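Local coordinates for protein Tetur07g02040 (Tetranychus urticae, PDB 6BDJ) that probably cleaves aromatic diol rings between their hydroxyl groups, as an iron(III)-dependent intradiol dioxygenase that adds both atoms of molecular oxygen, at residues S54-D59 against V85-P90; I63-T68 against P146-R151. All coordinates share one frame; numbering follows the deposited sequence.

Contact 1 of 2, residues S54-D59 against V85-P90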
loop_
_atom_site.group_PDB
_atom_site.type_symbol
_atom_site.label_atom_id
_atom_site.label_comp_id
_atom_site.label_asym_id
_atom_site.label_seq_id
_atom_site.Cartn_x
_atom_site.Cartn_y
_atom_site.Cartn_z
ATOM N N SER A 54 -10.684 -7.130 6.316
ATOM C CA SER A 54 -9.590 -7.783 5.655
ATOM C C SER A 54 -9.745 -7.801 4.139
ATOM O O SER A 54 -8.768 -7.601 3.424
ATOM C CB SER A 54 -9.446 -9.216 6.133
ATOM O OG SER A 54 -8.212 -9.718 5.632
ATOM N N ASN A 55 -10.938 -8.089 3.639
ATOM C CA ASN A 55 -11.146 -8.142 2.187
ATOM C C ASN A 55 -11.617 -6.782 1.679
ATOM O O ASN A 55 -12.671 -6.310 2.057
ATOM C CB ASN A 55 -12.127 -9.256 1.801
ATOM C CG ASN A 55 -12.248 -9.415 0.293
ATOM O OD1 ASN A 55 -12.738 -8.526 -0.407
ATOM N ND2 ASN A 55 -11.773 -10.544 -0.219
ATOM N N ILE A 56 -10.823 -6.166 0.810
ATOM C CA ILE A 56 -11.032 -4.795 0.337
ATOM C C ILE A 56 -11.388 -4.738 -1.142
ATOM O O ILE A 56 -11.449 -3.656 -1.723
ATOM C CB ILE A 56 -9.782 -3.900 0.605
ATOM C CG1 ILE A 56 -8.526 -4.409 -0.123
ATOM C CG2 ILE A 56 -9.485 -3.902 2.083
ATOM C CD1 ILE A 56 -7.279 -3.535 0.021
ATOM N N VAL A 57 -11.645 -5.901 -1.742
ATOM C CA VAL A 57 -11.811 -6.017 -3.200
ATOM C C VAL A 57 -13.089 -5.379 -3.711
ATOM O O VAL A 57 -13.059 -4.711 -4.734
ATOM C CB VAL A 57 -11.737 -7.491 -3.641
ATOM C CG1 VAL A 57 -11.989 -7.655 -5.146
ATOM C CG2 VAL A 57 -10.357 -8.064 -3.312
ATOM N N GLU A 58 -14.206 -5.619 -3.025
ATOM C CA GLU A 58 -15.524 -5.166 -3.451
ATOM C C GLU A 58 -15.788 -5.749 -4.840
ATOM O O GLU A 58 -15.664 -6.944 -5.001
ATOM C CB GLU A 58 -15.676 -3.636 -3.351
ATOM C CG GLU A 58 -15.489 -3.125 -1.933
ATOM C CD GLU A 58 -15.926 -1.684 -1.709
ATOM O OE1 GLU A 58 -16.426 -0.996 -2.607
ATOM O OE2 GLU A 58 -15.676 -1.191 -0.613
ATOM N N ASP A 59 -16.078 -4.905 -5.827
ATOM C CA ASP A 59 -16.407 -5.308 -7.191
ATOM C C ASP A 59 -15.219 -5.273 -8.151
ATOM O O ASP A 59 -15.400 -5.502 -9.338
ATOM C CB ASP A 59 -17.507 -4.385 -7.762
ATOM C CG ASP A 59 -17.115 -2.917 -7.736
ATOM O OD1 ASP A 59 -16.129 -2.581 -7.048
ATOM O OD2 ASP A 59 -17.799 -2.071 -8.352
ATOM N N VAL A 85 -3.293 -0.211 10.704
ATOM C CA VAL A 85 -2.649 -0.155 9.382
ATOM C C VAL A 85 -3.704 0.102 8.330
ATOM O O VAL A 85 -4.644 -0.679 8.208
ATOM C CB VAL A 85 -1.987 -1.477 9.026
ATOM C CG1 VAL A 85 -1.302 -1.382 7.663
ATOM C CG2 VAL A 85 -1.007 -1.884 10.120
ATOM N N TYR A 86 -3.530 1.188 7.589
ATOM C CA TYR A 86 -4.323 1.470 6.429
ATOM C C TYR A 86 -3.585 1.122 5.155
ATOM O O TYR A 86 -2.421 1.451 5.010
ATOM C CB TYR A 86 -4.614 2.954 6.340
ATOM C CG TYR A 86 -5.362 3.578 7.484
ATOM C CD1 TYR A 86 -4.720 3.821 8.699
ATOM C CD2 TYR A 86 -6.703 3.971 7.358
ATOM C CE1 TYR A 86 -5.374 4.428 9.753
ATOM C CE2 TYR A 86 -7.375 4.577 8.424
ATOM C CZ TYR A 86 -6.689 4.810 9.615
ATOM O OH TYR A 86 -7.277 5.438 10.690
ATOM N N ILE A 87 -4.255 0.498 4.199
ATOM C CA ILE A 87 -3.751 0.455 2.830
ATOM C C ILE A 87 -4.757 1.026 1.866
ATOM O O ILE A 87 -5.956 1.071 2.136
ATOM C CB ILE A 87 -3.309 -0.951 2.396
ATOM C CG1 ILE A 87 -4.470 -1.951 2.407
ATOM C CG2 ILE A 87 -2.241 -1.470 3.360
ATOM C CD1 ILE A 87 -4.076 -3.258 1.738
ATOM N N TRP A 88 -4.232 1.520 0.756
ATOM C CA TRP A 88 -5.043 1.933 -0.362
ATOM C C TRP A 88 -4.234 1.825 -1.625
ATOM O O TRP A 88 -2.993 1.951 -1.627
ATOM C CB TRP A 88 -5.647 3.342 -0.188
ATOM C CG TRP A 88 -4.644 4.529 -0.193
ATOM C CD1 TRP A 88 -4.502 5.514 -1.155
ATOM C CD2 TRP A 88 -3.737 4.874 0.849
ATOM N NE1 TRP A 88 -3.556 6.429 -0.770
ATOM C CE2 TRP A 88 -3.054 6.058 0.445
ATOM C CE3 TRP A 88 -3.405 4.289 2.068
ATOM C CZ2 TRP A 88 -2.070 6.667 1.238
ATOM C CZ3 TRP A 88 -2.431 4.905 2.859
ATOM C CH2 TRP A 88 -1.781 6.077 2.438
ATOM N N GLN A 89 -4.946 1.535 -2.707
ATOM C CA GLN A 89 -4.297 1.219 -3.969
ATOM C C GLN A 89 -5.283 1.456 -5.121
ATOM O O GLN A 89 -6.493 1.443 -4.935
ATOM C CB GLN A 89 -3.839 -0.231 -3.959
ATOM C CG GLN A 89 -4.989 -1.223 -3.994
ATOM C CD GLN A 89 -4.555 -2.671 -3.940
ATOM O OE1 GLN A 89 -4.160 -3.174 -2.898
ATOM N NE2 GLN A 89 -4.684 -3.361 -5.057
ATOM N N PRO A 90 -4.768 1.622 -6.329
ATOM C CA PRO A 90 -5.691 1.716 -7.467
ATOM C C PRO A 90 -6.134 0.376 -8.005
ATOM O O PRO A 90 -5.420 -0.626 -7.848
ATOM C CB PRO A 90 -4.858 2.420 -8.513
ATOM C CG PRO A 90 -3.454 2.024 -8.219
ATOM C CD PRO A 90 -3.359 1.678 -6.765
#
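Ile56 and Ile87 meet methyl to methyl: the two CD1 atoms stand 3.6 Å apart, and Ile56 CD1 also lies 4.0 Å from CG1 of Ile87. The side chains cross at about a right angle, which keeps the touch to their outer ends, and the nearest alpha carbons, those of Ile56 and Trp88, remain 9.0 Å apart. In both isoleucines a chi1 near +60° (61° and 62°) sets CG1 close to N and C of its own backbone, and with the second torsion extended each sends CD1 across the gap. Gln89 adds a looser third member, its OE1 coming to 4.3 Å from CD1 of Ile56. This approach to the methyl is only van der Waals; the polar atoms are satisfied elsewhere, OE1 by the hydroxyl of Thr135 and NE2 by the carbonyl oxygen of Leu136. The side-chain atom of Gln89 nearest the iron(III) ion, its CB, is about 7 Å from it.

Further out, the loop that carries Ile56 is shaped by an Asx turn. Asn55 OD1 accepts from Val57 N at 3.1 Å with a fairly straight N-H (155°), although the donor sits above the carbonyl plane. Backbone hydrogen bonds from Ile56 to Leu119 and Glu134 fix the loop against its surroundings, while Ile87 also packs on Phe133, Ile148 and Tyr150. Trp88, whose CB is directed away from the loop, stacks its ring on the iron ligand His149. An irregular loop is thus packed by apolar side chains on strands 84-88 and 130-136 of the beta sandwich known for intradiol dioxygenases.

Contact 2 of 2, residues I63-T68 against P146-R151. With FE (Fe (III) ion), chain C.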
loop_
_atom_site.group_PDB
_atom_site.type_symbol
_atom_site.label_atom_id
_atom_site.label_comp_id
_atom_site.label_asym_id
_atom_site.label_seq_id
_atom_site.Cartn_x
_atom_site.Cartn_y
_atom_site.Cartn_z
ATOM N N ILE A 63 -6.154 -9.984 -10.101
ATOM C CA ILE A 63 -5.588 -11.218 -9.583
ATOM C C ILE A 63 -5.464 -11.071 -8.081
ATOM O O ILE A 63 -4.889 -10.109 -7.580
ATOM C CB ILE A 63 -4.249 -11.588 -10.249
ATOM C CG1 ILE A 63 -4.530 -11.978 -11.711
ATOM C CG2 ILE A 63 -3.602 -12.762 -9.517
ATOM C CD1 ILE A 63 -3.324 -12.125 -12.619
ATOM N N ARG A 64 -5.995 -12.055 -7.377
ATOM C CA ARG A 64 -6.057 -12.023 -5.935
ATOM C C ARG A 64 -4.665 -12.026 -5.318
ATOM O O ARG A 64 -3.806 -12.807 -5.737
ATOM C CB ARG A 64 -6.906 -13.189 -5.433
ATOM C CG ARG A 64 -8.398 -12.880 -5.513
ATOM C CD ARG A 64 -8.844 -12.007 -4.342
ATOM N NE ARG A 64 -8.681 -12.758 -3.091
ATOM C CZ ARG A 64 -7.755 -12.566 -2.142
ATOM N NH1 ARG A 64 -7.735 -13.392 -1.102
ATOM N NH2 ARG A 64 -6.859 -11.577 -2.189
ATOM N N LEU A 65 -4.451 -11.103 -4.372
ATOM C CA LEU A 65 -3.205 -10.983 -3.638
ATOM C C LEU A 65 -3.529 -10.821 -2.174
ATOM O O LEU A 65 -4.269 -9.924 -1.814
ATOM C CB LEU A 65 -2.446 -9.750 -4.099
ATOM C CG LEU A 65 -1.205 -9.300 -3.325
ATOM C CD1 LEU A 65 -0.186 -10.420 -3.184
ATOM C CD2 LEU A 65 -0.550 -8.119 -4.041
ATOM N N ASN A 66 -2.975 -11.690 -1.340
ATOM C CA ASN A 66 -3.002 -11.528 0.111
ATOM C C ASN A 66 -1.734 -10.834 0.589
ATOM O O ASN A 66 -0.622 -11.336 0.395
ATOM C CB ASN A 66 -3.114 -12.883 0.801
ATOM C CG ASN A 66 -4.459 -13.551 0.575
ATOM O OD1 ASN A 66 -5.460 -12.908 0.274
ATOM N ND2 ASN A 66 -4.482 -14.866 0.719
ATOM N N VAL A 67 -1.912 -9.696 1.242
ATOM C CA VAL A 67 -0.818 -8.876 1.722
ATOM C C VAL A 67 -0.722 -9.041 3.236
ATOM O O VAL A 67 -1.636 -8.650 3.950
ATOM C CB VAL A 67 -1.074 -7.396 1.361
ATOM C CG1 VAL A 67 -0.073 -6.466 2.051
ATOM C CG2 VAL A 67 -1.010 -7.187 -0.148
ATOM N N THR A 68 0.378 -9.625 3.714
ATOM C CA THR A 68 0.627 -9.766 5.143
ATOM C C THR A 68 1.770 -8.828 5.485
ATOM O O THR A 68 2.832 -8.883 4.860
ATOM C CB THR A 68 0.990 -11.216 5.511
ATOM O OG1 THR A 68 -0.111 -12.075 5.188
ATOM C CG2 THR A 68 1.319 -11.371 6.999
ATOM N N PRO A 146 3.827 0.426 -10.322
ATOM C CA PRO A 146 2.732 -0.140 -9.508
ATOM C C PRO A 146 3.113 -0.190 -8.038
ATOM O O PRO A 146 4.246 -0.498 -7.701
ATOM C CB PRO A 146 2.560 -1.562 -10.065
ATOM C CG PRO A 146 3.150 -1.527 -11.424
ATOM C CD PRO A 146 4.253 -0.508 -11.374
ATOM N N HIS A 147 2.166 0.115 -7.176
ATOM C CA HIS A 147 2.404 0.113 -5.750
ATOM C C HIS A 147 1.133 0.093 -4.965
ATOM O O HIS A 147 0.057 0.385 -5.500
ATOM C CB HIS A 147 3.121 1.386 -5.363
ATOM C CG HIS A 147 2.369 2.615 -5.734
ATOM N ND1 HIS A 147 2.398 3.144 -7.003
ATOM C CD2 HIS A 147 1.539 3.403 -5.015
ATOM C CE1 HIS A 147 1.661 4.240 -7.042
ATOM N NE2 HIS A 147 1.076 4.387 -5.864
ATOM N N ILE A 148 1.283 -0.207 -3.675
ATOM C CA ILE A 148 0.214 -0.098 -2.700
ATOM C C ILE A 148 0.693 0.846 -1.620
ATOM O O ILE A 148 1.805 0.673 -1.078
ATOM C CB ILE A 148 -0.094 -1.456 -2.059
ATOM C CG1 ILE A 148 -0.641 -2.435 -3.114
ATOM C CG2 ILE A 148 -1.121 -1.307 -0.918
ATOM C CD1 ILE A 148 -0.770 -3.887 -2.656
ATOM N N HIS A 149 -0.133 1.822 -1.277
ATOM C CA HIS A 149 0.175 2.687 -0.168
ATOM C C HIS A 149 -0.200 2.092 1.154
ATOM O O HIS A 149 -1.129 1.282 1.225
ATOM C CB HIS A 149 -0.617 3.947 -0.244
ATOM C CG HIS A 149 -0.321 4.787 -1.414
ATOM N ND1 HIS A 149 0.549 5.864 -1.348
ATOM C CD2 HIS A 149 -0.809 4.757 -2.668
ATOM C CE1 HIS A 149 0.580 6.457 -2.526
ATOM N NE2 HIS A 149 -0.234 5.803 -3.338
ATOM N N TYR A 150 0.446 2.588 2.209
ATOM C CA TYR A 150 0.124 2.194 3.571
ATOM C C TYR A 150 0.467 3.318 4.531
ATOM O O TYR A 150 1.408 4.088 4.302
ATOM C CB TYR A 150 0.818 0.888 3.977
ATOM C CG TYR A 150 2.286 1.025 4.289
ATOM C CD1 TYR A 150 3.246 0.915 3.291
ATOM C CD2 TYR A 150 2.718 1.252 5.580
ATOM C CE1 TYR A 150 4.602 1.048 3.579
ATOM C CE2 TYR A 150 4.059 1.399 5.878
ATOM C CZ TYR A 150 5.001 1.296 4.876
ATOM O OH TYR A 150 6.342 1.439 5.207
ATOM N N ARG A 151 -0.308 3.408 5.597
ATOM C CA ARG A 151 -0.128 4.403 6.620
ATOM C C ARG A 151 -0.480 3.774 7.944
ATOM O O ARG A 151 -1.475 3.052 8.046
ATOM C CB ARG A 151 -1.025 5.595 6.323
ATOM C CG ARG A 151 -1.250 6.549 7.471
ATOM C CD ARG A 151 -1.748 7.888 6.929
ATOM N NE ARG A 151 -2.378 8.664 7.976
ATOM C CZ ARG A 151 -2.699 9.960 7.948
ATOM N NH1 ARG A 151 -2.418 10.747 6.909
ATOM N NH2 ARG A 151 -3.309 10.492 9.014
HETATM FE FE FE C . -0.738 6.038 -5.609
HETATM O O HOH W 1 -1.241 8.085 -5.102
#
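Ile148 faces Leu65 and Val67 across the interior of a beta sandwich, the fold known from other intradiol dioxygenases, and does so from a position between two iron-binding histidines. A single methyl makes both contacts: Ile148 CD1 lies 4.2 Å from CG2 of Val67 and 4.5 Å from CD2 of Leu65. Even the closer part is an ordinary van der Waals fit, in which the side chains of Val67 and Ile148 lie alongside one another, running opposite ways; the Leu65 side is looser still. Ile148 reaches this place with CG1 anti to its carbonyl carbon (chi1 -65°) and the chain beyond extended. The buried surface is small, 69 Å² in all, and the nearest alpha carbons, of Val67 and Ile148, are 9.9 Å apart. Neighbours add to the packing, Phe166 and Leu218 against Leu65, Thr135 against Val67, and Gln89 against Ile148.

The other side of strand 64-73 is polar and partly exposed at Arg64. There the guanidinium meets Asn66 edge-on: NH1 gives OD1 a bond of 2.7 Å lying close to the guanidinium plane, and NH2 adds a weak one to the same oxygen. Asn66 ND2 is taken by Glu219, and Arg64 NH2 also bonds to the carbonyl oxygen of Thr135.

Beyond Ile148, away from Leu65 and Val67, the chain turns His147 and His149, the residues before and after Ile148, to the metal, which Tyr96 also binds. The two imidazoles meet with CD2 of His149 at the edge of the His147 ring, in its plane. His147 NE2 binds the iron(III) ion at 2.5 Å, His149 NE2 at 2.3 Å, and a water completes the modelled coordination at 2.2 Å from the iron.

The two contacts lie about 8 Å apart, centre to centre, and interlock along the chain: 54-59 and 63-68 come first, then 85-90, and finally 146-151. Strands 84-88 and 148-154 are antiparallel neighbours in one mixed sheet, joined by probable backbone hydrogen bonds, Tyr86 N to Arg151 O at 2.8 Å and His149 N to Trp88 O at 2.9 Å. Strand 64-73 is four places from 148-154 in the sheet order, with 157-166, 205-208 and 218-226 between, so contact 2 joins strands that are not neighbours. Contact 1 brings in a loop instead. Both pack the core against the adjoining strands 84-88 and 148-154, beside the iron site.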